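Local coordinates for protein cytochrome P450 (Rhodococcus erythropolis, PDB 3WEC) that probably works as a heme-thiolate monooxygenase that hydroxylates the quinoline nitrogen during biosynthesis of the alkaloid antibiotic aurachin RE, at residues 202-207 with 246-251; 259-264 with 291-296; 264-269 with 403-408; 277-282 with 377-382. All coordinates share one frame; numbering follows the deposited sequence.

Contact 1 (202-207 with 246-251)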
loop_
_atom_site.group_PDB
_atom_site.type_symbol
_atom_site.label_atom_id
_atom_site.label_comp_id
_atom_site.label_asym_id
_atom_site.label_seq_id
_atom_site.Cartn_x
_atom_site.Cartn_y
_atom_site.Cartn_z
ATOM N N ALA A 202 -16.638 13.378 -3.730
ATOM C CA ALA A 202 -17.909 12.788 -4.125
ATOM C C ALA A 202 -17.739 11.267 -4.140
ATOM O O ALA A 202 -18.632 10.540 -3.750
ATOM C CB ALA A 202 -18.395 13.317 -5.460
ATOM N N ALA A 203 -16.564 10.775 -4.503
ATOM C CA ALA A 203 -16.452 9.359 -4.750
ATOM C C ALA A 203 -16.268 8.578 -3.426
ATOM O O ALA A 203 -16.657 7.394 -3.297
ATOM C CB ALA A 203 -15.344 9.125 -5.758
ATOM N N ILE A 204 -15.708 9.247 -2.426
ATOM C CA ILE A 204 -15.735 8.699 -1.104
ATOM C C ILE A 204 -17.178 8.575 -0.632
ATOM O O ILE A 204 -17.560 7.529 -0.061
ATOM C CB ILE A 204 -14.843 9.489 -0.096
ATOM C CG1 ILE A 204 -13.352 9.342 -0.465
ATOM C CG2 ILE A 204 -15.105 9.060 1.367
ATOM C CD1 ILE A 204 -12.492 10.433 0.155
ATOM N N GLU A 205 -17.974 9.613 -0.870
ATOM C CA GLU A 205 -19.354 9.663 -0.361
ATOM C C GLU A 205 -20.262 8.658 -1.076
ATOM O O GLU A 205 -20.951 7.861 -0.409
ATOM C CB GLU A 205 -19.937 11.094 -0.437
ATOM C CG GLU A 205 -19.149 12.147 0.352
ATOM C CD GLU A 205 -19.825 13.524 0.391
ATOM O OE1 GLU A 205 -20.278 13.915 1.498
ATOM O OE2 GLU A 205 -19.924 14.218 -0.665
ATOM N N GLU A 206 -20.226 8.686 -2.418
ATOM C CA GLU A 206 -21.019 7.782 -3.258
ATOM C C GLU A 206 -20.706 6.285 -3.091
ATOM O O GLU A 206 -21.596 5.465 -3.296
ATOM C CB GLU A 206 -20.936 8.180 -4.738
ATOM C CG GLU A 206 -21.274 9.647 -4.985
ATOM C CD GLU A 206 -21.144 10.103 -6.444
ATOM O OE1 GLU A 206 -20.753 9.309 -7.313
ATOM O OE2 GLU A 206 -21.446 11.279 -6.724
ATOM N N SER A 207 -19.469 5.926 -2.728
ATOM C CA SER A 207 -19.082 4.524 -2.623
ATOM C C SER A 207 -19.383 4.005 -1.206
ATOM O O SER A 207 -19.691 2.819 -0.993
ATOM C CB SER A 207 -17.589 4.314 -2.985
ATOM O OG SER A 207 -16.750 5.014 -2.091
ATOM N N THR A 246 -15.188 -0.015 6.038
ATOM C CA THR A 246 -14.335 -1.144 5.710
ATOM C C THR A 246 -14.287 -1.519 4.229
ATOM O O THR A 246 -13.214 -1.750 3.655
ATOM C CB THR A 246 -14.814 -2.428 6.455
ATOM O OG1 THR A 246 -14.776 -2.196 7.844
ATOM C CG2 THR A 246 -13.973 -3.607 6.067
ATOM N N CYS A 247 -15.432 -1.625 3.595
ATOM C CA CYS A 247 -15.416 -1.798 2.115
ATOM C C CYS A 247 -14.570 -0.759 1.370
ATOM O O CYS A 247 -13.706 -1.119 0.530
ATOM C CB CYS A 247 -16.831 -1.959 1.568
ATOM S SG CYS A 247 -17.595 -3.507 2.147
ATOM N N LEU A 248 -14.782 0.515 1.698
ATOM C CA LEU A 248 -13.996 1.612 1.093
ATOM C C LEU A 248 -12.505 1.442 1.467
ATOM O O LEU A 248 -11.623 1.666 0.626
ATOM C CB LEU A 248 -14.444 2.972 1.624
ATOM C CG LEU A 248 -14.356 4.304 0.847
ATOM C CD1 LEU A 248 -13.927 5.410 1.767
ATOM C CD2 LEU A 248 -13.519 4.365 -0.413
ATOM N N LEU A 249 -12.220 1.073 2.732
ATOM C CA LEU A 249 -10.820 1.009 3.172
ATOM C C LEU A 249 -10.070 -0.030 2.339
ATOM O O LEU A 249 -8.955 0.197 1.822
ATOM C CB LEU A 249 -10.719 0.701 4.672
ATOM C CG LEU A 249 -9.414 0.051 5.131
ATOM C CD1 LEU A 249 -8.341 1.148 5.048
ATOM C CD2 LEU A 249 -9.508 -0.430 6.567
ATOM N N ILE A 250 -10.711 -1.177 2.199
ATOM C CA ILE A 250 -10.231 -2.243 1.367
ATOM C C ILE A 250 -10.099 -1.886 -0.112
ATOM O O ILE A 250 -9.131 -2.291 -0.743
ATOM C CB ILE A 250 -11.051 -3.476 1.648
ATOM C CG1 ILE A 250 -10.457 -4.027 3.004
ATOM C CG2 ILE A 250 -11.020 -4.417 0.458
ATOM C CD1 ILE A 250 -10.701 -5.455 3.283
ATOM N N THR A 251 -11.022 -1.096 -0.640
ATOM C CA THR A 251 -10.921 -0.622 -2.026
ATOM C C THR A 251 -9.752 0.343 -2.244
ATOM O O THR A 251 -9.235 0.428 -3.386
ATOM C CB THR A 251 -12.192 0.085 -2.430
ATOM O OG1 THR A 251 -13.282 -0.835 -2.332
ATOM C CG2 THR A 251 -12.113 0.659 -3.938
#
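The helices carrying 202-207 and 246-251 draw nearest at S207 and L248, whose CA atoms lie 6.9 Å apart. L248 carries the contact. Its CG stands anti to the backbone N (chi1 -151°), which sends the isobutyl group across the gap, and its two methyls then serve different partners. CD1 packs against CG2 of I204 at 3.9 Å, the two side chains crossing at about a right angle, while CD2 lies 3.7 Å from OG of S207. The hydroxyl of S207 keeps its polar partner while a methyl lies beside it: OG turns back to its own helix and bonds O of A203 at 2.7 Å, in the carbonyl plane. That oxygen also accepts the backbone N of S207. Around this join, helix 172-182 sends L181 against A203 and V182 against L248, and packs F175 and S179 on T251; I208, farther along helix 194-216, also touches L248, and helix 224-230 packs V225 and L228 on C247. One residue along from L248, L249 touches both heme and the bound intermediate, so this part of helix 240-271 has helix 194-216 on one flank and the active site on another.

Contact 2 (259-264 with 291-296)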
loop_
_atom_site.group_PDB
_atom_site.type_symbol
_atom_site.label_atom_id
_atom_site.label_comp_id
_atom_site.label_asym_id
_atom_site.label_seq_id
_atom_site.Cartn_x
_atom_site.Cartn_y
_atom_site.Cartn_z
ATOM N N SER A 259 -0.810 -1.777 -7.586
ATOM C CA SER A 259 -0.419 -1.289 -8.918
ATOM C C SER A 259 0.999 -0.734 -8.902
ATOM O O SER A 259 1.723 -0.953 -9.852
ATOM C CB SER A 259 -1.398 -0.315 -9.526
ATOM O OG SER A 259 -1.436 0.896 -8.803
ATOM N N ASN A 260 1.395 -0.015 -7.850
ATOM C CA ASN A 260 2.751 0.533 -7.789
ATOM C C ASN A 260 3.758 -0.600 -7.869
ATOM O O ASN A 260 4.761 -0.475 -8.517
ATOM C CB ASN A 260 2.970 1.335 -6.486
ATOM C CG ASN A 260 2.524 2.775 -6.604
ATOM O OD1 ASN A 260 2.115 3.234 -7.681
ATOM N ND2 ASN A 260 2.641 3.516 -5.508
ATOM N N THR A 261 3.488 -1.690 -7.168
ATOM C CA THR A 261 4.370 -2.832 -7.149
ATOM C C THR A 261 4.492 -3.571 -8.477
ATOM O O THR A 261 5.541 -4.088 -8.770
ATOM C CB THR A 261 3.966 -3.850 -6.054
ATOM O OG1 THR A 261 3.908 -3.170 -4.798
ATOM C CG2 THR A 261 5.002 -4.948 -5.979
ATOM N N ILE A 262 3.410 -3.672 -9.249
ATOM C CA ILE A 262 3.468 -4.216 -10.581
ATOM C C ILE A 262 4.410 -3.339 -11.434
ATOM O O ILE A 262 5.254 -3.868 -12.180
ATOM C CB ILE A 262 2.065 -4.158 -11.267
ATOM C CG1 ILE A 262 1.020 -4.874 -10.445
ATOM C CG2 ILE A 262 2.130 -4.643 -12.726
ATOM C CD1 ILE A 262 0.538 -6.162 -11.045
ATOM N N GLY A 263 4.246 -2.005 -11.338
ATOM C CA GLY A 263 5.114 -1.084 -12.102
ATOM C C GLY A 263 6.588 -1.175 -11.724
ATOM O O GLY A 263 7.445 -1.334 -12.586
ATOM N N ASN A 264 6.851 -1.097 -10.422
ATOM C CA ASN A 264 8.178 -1.277 -9.840
ATOM C C ASN A 264 8.789 -2.653 -10.149
ATOM O O ASN A 264 9.972 -2.743 -10.357
ATOM C CB ASN A 264 8.091 -1.079 -8.317
ATOM C CG ASN A 264 7.932 0.372 -7.923
ATOM O OD1 ASN A 264 8.126 1.321 -8.740
ATOM N ND2 ASN A 264 7.600 0.578 -6.668
ATOM N N ALA A 291 8.659 -11.330 -2.665
ATOM C CA ALA A 291 9.167 -10.760 -1.406
ATOM C C ALA A 291 10.368 -9.823 -1.613
ATOM O O ALA A 291 10.514 -8.821 -0.896
ATOM C CB ALA A 291 9.543 -11.900 -0.462
ATOM N N GLU A 292 11.217 -10.159 -2.583
ATOM C CA GLU A 292 12.415 -9.390 -2.922
ATOM C C GLU A 292 12.111 -8.085 -3.667
ATOM O O GLU A 292 12.653 -7.035 -3.309
ATOM C CB GLU A 292 13.413 -10.239 -3.728
ATOM C CG GLU A 292 14.688 -9.477 -4.123
ATOM C CD GLU A 292 15.630 -9.124 -2.955
ATOM O OE1 GLU A 292 15.270 -9.227 -1.761
ATOM O OE2 GLU A 292 16.778 -8.742 -3.239
ATOM N N VAL A 293 11.275 -8.147 -4.701
ATOM C CA VAL A 293 10.751 -6.932 -5.322
ATOM C C VAL A 293 10.228 -6.011 -4.206
ATOM O O VAL A 293 10.648 -4.844 -4.065
ATOM C CB VAL A 293 9.656 -7.297 -6.377
ATOM C CG1 VAL A 293 8.958 -6.088 -6.944
ATOM C CG2 VAL A 293 10.261 -8.128 -7.510
ATOM N N LEU A 294 9.369 -6.560 -3.363
ATOM C CA LEU A 294 8.664 -5.763 -2.349
ATOM C C LEU A 294 9.660 -5.156 -1.369
ATOM O O LEU A 294 9.446 -4.017 -0.890
ATOM C CB LEU A 294 7.608 -6.594 -1.600
ATOM C CG LEU A 294 6.242 -6.864 -2.232
ATOM C CD1 LEU A 294 5.555 -8.016 -1.541
ATOM C CD2 LEU A 294 5.286 -5.693 -2.235
ATOM N N ARG A 295 10.747 -5.900 -1.113
ATOM C CA ARG A 295 11.864 -5.411 -0.295
ATOM C C ARG A 295 12.680 -4.305 -0.995
ATOM O O ARG A 295 12.907 -3.244 -0.411
ATOM C CB ARG A 295 12.802 -6.543 0.152
ATOM C CG ARG A 295 13.815 -6.063 1.177
ATOM C CD ARG A 295 15.021 -6.992 1.325
ATOM N NE ARG A 295 15.849 -7.180 0.133
ATOM C CZ ARG A 295 16.807 -6.346 -0.304
ATOM N NH1 ARG A 295 17.071 -5.202 0.315
ATOM N NH2 ARG A 295 17.522 -6.668 -1.373
ATOM N N PHE A 296 13.130 -4.595 -2.220
ATOM C CA PHE A 296 13.961 -3.695 -3.045
ATOM C C PHE A 296 13.195 -2.462 -3.506
ATOM O O PHE A 296 13.753 -1.382 -3.586
ATOM C CB PHE A 296 14.490 -4.460 -4.282
ATOM C CG PHE A 296 15.605 -3.770 -5.007
ATOM C CD1 PHE A 296 16.895 -3.748 -4.492
ATOM C CD2 PHE A 296 15.381 -3.172 -6.248
ATOM C CE1 PHE A 296 17.941 -3.114 -5.193
ATOM C CE2 PHE A 296 16.419 -2.532 -6.940
ATOM C CZ PHE A 296 17.709 -2.518 -6.417
#
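T261 and L294 meet with their side chains crossing at about a right angle, and a single methyl of the leucine does the touching. CD2 of L294 sits over the fork of the threonine, 3.8 Å from CG2 and 3.9 Å from OG1 of T261. The fork is turned this way because OG1 lies beside the backbone N (chi1 -55°), where it bonds O of T257 one helical turn back; CG2, anti to the backbone N, is left to face helix 286-296. It also reaches CG1 of V293, at 4.2 Å, so V293 and L294 together receive one threonine methyl. On the same helix, R295 grips E292 side-on with two nitrogens: NE meets OE1 of E292 at 2.8 Å and NH2 meets OE2 of E292 at 2.9 Å. Both oxygens lie close to the guanidinium plane, whereas the nitrogens stand above the carboxylate plane. R346 adds a second salt bridge to E292. Glutamate and arginine three residues apart are the ExxR motif of the P450 K helix, and with R346 they form the Glu-Arg-Arg triad of this fold; L294, inside the motif, comes within about 4 Å of the heme and meets helix 240-271.

Contact 3 (264-269 with 403-408)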
loop_
_atom_site.group_PDB
_atom_site.type_symbol
_atom_site.label_atom_id
_atom_site.label_comp_id
_atom_site.label_asym_id
_atom_site.label_seq_id
_atom_site.Cartn_x
_atom_site.Cartn_y
_atom_site.Cartn_z
ATOM N N ASN A 264 6.851 -1.097 -10.422
ATOM C CA ASN A 264 8.178 -1.277 -9.840
ATOM C C ASN A 264 8.789 -2.653 -10.149
ATOM O O ASN A 264 9.972 -2.743 -10.357
ATOM C CB ASN A 264 8.091 -1.079 -8.317
ATOM C CG ASN A 264 7.932 0.372 -7.923
ATOM O OD1 ASN A 264 8.126 1.321 -8.740
ATOM N ND2 ASN A 264 7.600 0.578 -6.668
ATOM N N MET A 265 7.973 -3.713 -10.158
ATOM C CA MET A 265 8.461 -5.059 -10.506
ATOM C C MET A 265 9.020 -5.050 -11.908
ATOM O O MET A 265 10.142 -5.519 -12.161
ATOM C CB MET A 265 7.341 -6.102 -10.423
ATOM C CG MET A 265 7.828 -7.514 -10.701
ATOM S SD MET A 265 6.495 -8.703 -10.641
ATOM C CE MET A 265 6.371 -8.991 -8.887
ATOM N N LEU A 266 8.224 -4.485 -12.806
ATOM C CA LEU A 266 8.589 -4.268 -14.208
ATOM C C LEU A 266 9.927 -3.497 -14.403
ATOM O O LEU A 266 10.865 -4.000 -15.026
ATOM C CB LEU A 266 7.410 -3.574 -14.904
ATOM C CG LEU A 266 6.392 -4.388 -15.714
ATOM C CD1 LEU A 266 6.606 -5.917 -15.727
ATOM C CD2 LEU A 266 4.959 -4.045 -15.404
ATOM N N ILE A 267 10.003 -2.299 -13.822
ATOM C CA ILE A 267 11.214 -1.473 -13.813
ATOM C C ILE A 267 12.408 -2.279 -13.311
ATOM O O ILE A 267 13.471 -2.188 -13.866
ATOM C CB ILE A 267 11.024 -0.221 -12.909
ATOM C CG1 ILE A 267 9.821 0.616 -13.378
ATOM C CG2 ILE A 267 12.306 0.613 -12.817
ATOM C CD1 ILE A 267 9.300 1.630 -12.383
ATOM N N THR A 268 12.219 -3.050 -12.237
ATOM C CA THR A 268 13.325 -3.822 -11.623
ATOM C C THR A 268 13.831 -5.011 -12.473
ATOM O O THR A 268 15.034 -5.220 -12.610
ATOM C CB THR A 268 12.919 -4.267 -10.199
ATOM O OG1 THR A 268 12.414 -3.148 -9.486
ATOM C CG2 THR A 268 14.089 -4.848 -9.419
ATOM N N PHE A 269 12.938 -5.789 -13.063
ATOM C CA PHE A 269 13.409 -6.824 -14.002
ATOM C C PHE A 269 13.966 -6.277 -15.331
ATOM O O PHE A 269 14.720 -6.967 -16.013
ATOM C CB PHE A 269 12.340 -7.903 -14.227
ATOM C CG PHE A 269 12.131 -8.806 -13.037
ATOM C CD1 PHE A 269 13.192 -9.515 -12.483
ATOM C CD2 PHE A 269 10.881 -8.961 -12.480
ATOM C CE1 PHE A 269 13.007 -10.346 -11.392
ATOM C CE2 PHE A 269 10.689 -9.793 -11.381
ATOM C CZ PHE A 269 11.751 -10.489 -10.842
ATOM N N GLU A 403 4.129 6.798 -12.834
ATOM C CA GLU A 403 2.903 7.441 -13.316
ATOM C C GLU A 403 2.450 6.818 -14.644
ATOM O O GLU A 403 1.268 6.589 -14.841
ATOM C CB GLU A 403 3.134 8.992 -13.459
ATOM C CG GLU A 403 2.034 9.799 -14.154
ATOM C CD GLU A 403 1.748 11.148 -13.495
ATOM O OE1 GLU A 403 2.028 12.207 -14.121
ATOM O OE2 GLU A 403 1.219 11.150 -12.347
ATOM N N THR A 404 3.417 6.626 -15.548
ATOM C CA THR A 404 3.271 6.023 -16.879
ATOM C C THR A 404 4.423 5.011 -17.054
ATOM O O THR A 404 5.384 5.015 -16.270
ATOM C CB THR A 404 3.317 7.045 -18.070
ATOM O OG1 THR A 404 4.628 7.612 -18.226
ATOM C CG2 THR A 404 2.246 8.149 -17.990
ATOM N N LEU A 405 4.349 4.148 -18.067
ATOM C CA LEU A 405 5.400 3.133 -18.248
ATOM C C LEU A 405 5.314 2.539 -19.647
ATOM O O LEU A 405 4.259 2.021 -20.040
ATOM C CB LEU A 405 5.284 2.045 -17.156
ATOM C CG LEU A 405 6.506 1.164 -16.850
ATOM C CD1 LEU A 405 7.687 1.964 -16.282
ATOM C CD2 LEU A 405 6.105 0.054 -15.891
ATOM N N SER A 406 6.385 2.684 -20.429
ATOM C CA SER A 406 6.467 2.028 -21.738
ATOM C C SER A 406 7.316 0.797 -21.592
ATOM O O SER A 406 8.457 0.889 -21.153
ATOM C CB SER A 406 7.098 2.943 -22.774
ATOM O OG SER A 406 6.718 4.247 -22.425
ATOM N N VAL A 407 6.757 -0.356 -21.929
ATOM C CA VAL A 407 7.522 -1.586 -21.802
ATOM C C VAL A 407 7.587 -2.303 -23.123
ATOM O O VAL A 407 6.577 -2.462 -23.813
ATOM C CB VAL A 407 7.046 -2.518 -20.646
ATOM C CG1 VAL A 407 6.138 -1.790 -19.659
ATOM C CG2 VAL A 407 6.373 -3.770 -21.159
ATOM N N ALA A 408 8.794 -2.709 -23.472
ATOM C CA ALA A 408 9.000 -3.623 -24.578
ATOM C C ALA A 408 9.121 -5.008 -23.984
ATOM O O ALA A 408 9.677 -5.209 -22.904
ATOM C CB ALA A 408 10.232 -3.261 -25.370
#
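L405 reaches across to the helix and divides its two methyls between consecutive residues. CD2 rests 4.0 Å from CB of L266, and CD1 lies 3.8 Å from CG1 of I267, the isoleucine and leucine side chains crossing obliquely. The leucine is brought there by its first torsion, CG anti to the backbone N (chi1 -160°), which carries the branch away from its own extended chain. I267 approaches through the end of its side chain, its CG1 arm lying beside the backbone N. Two residues on and pointing the same way as L405, CG1 of V407 stays 4.7 Å from CG of L266. No hydrogen bond joins the segments; bonds of the next shell help to hold each in place. The main chain of L405 is bonded to A148, with a weak bond from its N to D147, while S406 and A408 are tied by backbone bonds to A388 and E386. On the helical side, T268 OG1 donates to N264 O at 2.6 Å, and T268 N reaches the same oxygen from the opposite face of its plane; the ND2 of N264 holds O of R400. Farther out, I385 of strand 384-387 touches both L266 and V407, and L378 of helix 364-381 packs on L266. V387 and helix 148-153 flank L405, which thereby seats the two-stranded sheet 384-387/407-410 against the long helix 240-271.

Contact 4 (277-282 with 377-382)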
loop_
_atom_site.group_PDB
_atom_site.type_symbol
_atom_site.label_atom_id
_atom_site.label_comp_id
_atom_site.label_asym_id
_atom_site.label_seq_id
_atom_site.Cartn_x
_atom_site.Cartn_y
_atom_site.Cartn_z
ATOM N N GLU A 277 15.817 -13.820 -15.639
ATOM C CA GLU A 277 16.245 -15.082 -16.233
ATOM C C GLU A 277 16.209 -16.234 -15.212
ATOM O O GLU A 277 15.699 -17.326 -15.513
ATOM C CB GLU A 277 17.629 -14.940 -16.895
ATOM C CG GLU A 277 17.549 -14.734 -18.402
ATOM C CD GLU A 277 18.745 -13.997 -18.985
ATOM O OE1 GLU A 277 19.909 -14.372 -18.695
ATOM O OE2 GLU A 277 18.520 -13.047 -19.765
ATOM N N GLN A 278 16.712 -15.962 -14.003
ATOM C CA GLN A 278 16.633 -16.880 -12.856
ATOM C C GLN A 278 15.206 -17.363 -12.574
ATOM O O GLN A 278 14.997 -18.556 -12.353
ATOM C CB GLN A 278 17.170 -16.199 -11.592
ATOM C CG GLN A 278 18.585 -15.657 -11.707
ATOM C CD GLN A 278 19.633 -16.615 -11.171
ATOM O OE1 GLN A 278 19.817 -17.728 -11.680
ATOM N NE2 GLN A 278 20.337 -16.177 -10.134
ATOM N N VAL A 279 14.239 -16.437 -12.577
ATOM C CA VAL A 279 12.839 -16.773 -12.296
ATOM C C VAL A 279 12.222 -17.719 -13.358
ATOM O O VAL A 279 11.615 -18.799 -13.028
ATOM C CB VAL A 279 11.957 -15.513 -12.077
ATOM C CG1 VAL A 279 10.487 -15.886 -11.932
ATOM C CG2 VAL A 279 12.434 -14.722 -10.864
ATOM N N ARG A 280 12.264 -17.274 -14.631
ATOM C CA ARG A 280 11.782 -18.080 -15.770
ATOM C C ARG A 280 12.442 -19.483 -15.846
ATOM O O ARG A 280 11.794 -20.474 -16.259
ATOM C CB ARG A 280 11.920 -17.328 -17.130
ATOM C CG ARG A 280 11.373 -18.130 -18.326
ATOM C CD ARG A 280 11.673 -17.511 -19.690
ATOM N NE ARG A 280 13.078 -17.672 -20.070
ATOM C CZ ARG A 280 14.043 -16.830 -19.706
ATOM N NH1 ARG A 280 13.751 -15.764 -18.956
ATOM N NH2 ARG A 280 15.294 -17.051 -20.074
ATOM N N ALA A 281 13.716 -19.559 -15.436
ATOM C CA ALA A 281 14.432 -20.836 -15.363
ATOM C C ALA A 281 14.273 -21.592 -14.034
ATOM O O ALA A 281 14.418 -22.807 -14.020
ATOM C CB ALA A 281 15.912 -20.662 -15.715
ATOM N N ASN A 282 13.988 -20.890 -12.934
ATOM C CA ASN A 282 13.791 -21.529 -11.618
ATOM C C ASN A 282 12.494 -21.098 -10.949
ATOM O O ASN A 282 12.513 -20.228 -10.074
ATOM C CB ASN A 282 14.933 -21.200 -10.653
ATOM C CG ASN A 282 16.292 -21.284 -11.297
ATOM O OD1 ASN A 282 16.625 -22.275 -11.926
ATOM N ND2 ASN A 282 17.093 -20.231 -11.129
ATOM N N GLU A 377 2.976 -15.782 -14.614
ATOM C CA GLU A 377 2.476 -15.629 -15.981
ATOM C C GLU A 377 3.495 -14.845 -16.815
ATOM O O GLU A 377 3.801 -15.199 -17.954
ATOM C CB GLU A 377 1.113 -14.918 -15.976
ATOM C CG GLU A 377 -0.054 -15.729 -15.420
ATOM C CD GLU A 377 -0.296 -17.026 -16.191
ATOM O OE1 GLU A 377 -0.360 -18.081 -15.515
ATOM O OE2 GLU A 377 -0.394 -16.989 -17.455
ATOM N N LEU A 378 4.014 -13.779 -16.207
ATOM C CA LEU A 378 5.008 -12.912 -16.788
ATOM C C LEU A 378 6.240 -13.662 -17.305
ATOM O O LEU A 378 6.672 -13.470 -18.438
ATOM C CB LEU A 378 5.491 -11.933 -15.729
ATOM C CG LEU A 378 5.657 -10.429 -16.011
ATOM C CD1 LEU A 378 6.983 -9.927 -15.434
ATOM C CD2 LEU A 378 5.483 -9.995 -17.461
ATOM N N SER A 379 6.823 -14.467 -16.428
ATOM C CA SER A 379 8.070 -15.165 -16.699
ATOM C C SER A 379 7.837 -16.340 -17.609
ATOM O O SER A 379 8.722 -16.698 -18.357
ATOM C CB SER A 379 8.699 -15.659 -15.399
ATOM O OG SER A 379 7.747 -16.400 -14.641
ATOM N N GLN A 380 6.649 -16.935 -17.543
ATOM C CA GLN A 380 6.287 -18.050 -18.434
ATOM C C GLN A 380 6.013 -17.538 -19.853
ATOM O O GLN A 380 6.426 -18.147 -20.806
ATOM C CB GLN A 380 5.101 -18.839 -17.882
ATOM C CG GLN A 380 5.411 -19.640 -16.614
ATOM C CD GLN A 380 4.246 -20.523 -16.138
ATOM O OE1 GLN A 380 3.070 -20.139 -16.198
ATOM N NE2 GLN A 380 4.578 -21.710 -15.644
ATOM N N ARG A 381 5.367 -16.383 -19.971
ATOM C CA ARG A 381 5.049 -15.773 -21.262
ATOM C C ARG A 381 6.233 -15.065 -21.989
ATOM O O ARG A 381 6.326 -15.107 -23.219
ATOM C CB ARG A 381 3.902 -14.774 -21.059
ATOM C CG ARG A 381 3.322 -14.294 -22.370
ATOM C CD ARG A 381 1.931 -13.667 -22.271
ATOM N NE ARG A 381 1.512 -13.499 -23.653
ATOM C CZ ARG A 381 0.917 -14.454 -24.376
ATOM N NH1 ARG A 381 0.573 -15.612 -23.816
ATOM N NH2 ARG A 381 0.626 -14.226 -25.643
ATOM N N TYR A 382 7.119 -14.411 -21.237
ATOM C CA TYR A 382 8.108 -13.491 -21.832
ATOM C C TYR A 382 9.547 -13.843 -21.469
ATOM O O TYR A 382 9.840 -14.223 -20.335
ATOM C CB TYR A 382 7.796 -12.007 -21.457
ATOM C CG TYR A 382 6.408 -11.530 -21.875
ATOM C CD1 TYR A 382 6.040 -11.528 -23.220
ATOM C CD2 TYR A 382 5.461 -11.093 -20.932
ATOM C CE1 TYR A 382 4.787 -11.116 -23.625
ATOM C CE2 TYR A 382 4.183 -10.672 -21.329
ATOM C CZ TYR A 382 3.862 -10.697 -22.690
ATOM O OH TYR A 382 2.642 -10.301 -23.170
#
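S379 and R280 carry most of this contact, with V279 filling in beside them. The CA atoms of R280 and S379 are only 4.8 Å apart, a close approach for two helices, and the small serine side chain is consistent with it. The touching is done by the aliphatic shaft of R280. With CG anti to the backbone N (chi1 -178°), the shaft runs alongside the S379 carbonyl. CB of R280 lies 3.5 Å from O of S379, and CD of R280 lies 3.3 Å from O of S379. CG comes to 3.0 Å of the same oxygen, short enough that its exact value is doubtful. The chain then bends at chi3 (74°), and CD passes 3.8 Å from O of Y382, the first residue beyond its helix. V279 comes in next to R280: its CG1 lies 3.9 Å from both CB and OG of S379. That hydroxyl is already engaged, since OG bonds O of L375 in the preceding turn, so it has a polar partner although a methyl lies against it. Y382 is itself anchored on its far side, its OH bonded to V139 and one face of its ring covered by CG of R381. Beyond the contact, NH2 of R280 lies close to NH1 of R383, two like charges. No hydrogen bond spans the segments. The implication is of helix ends joined by close fit, in which an arginine supplies methylenes, while its guanidinium, oblique to O of Y382 and close to R383, would probably feel both that carbonyl dipole and a like charge.

Overall arrangement
From the N terminus, contact 1 closes first, a loop running from helix 194-216 to the early part of helix 240-271, and it is complete before the others open. Contact 2 starts farther along that same helix and returns from helix 286-296. Contact 3 opens at N264, which it shares with contact 2, and closes only near the C terminus, so the two cross and touch. Contact 4 begins between the two segments of contact 2, crossing it as well, and closes wholly within the span of contact 3. It ties helix 273-281 to the end of helix 364-381 and touches contact 3, which brings in the two-stranded sheet 384-387/407-410. Helix 240-271 thus serves three contacts.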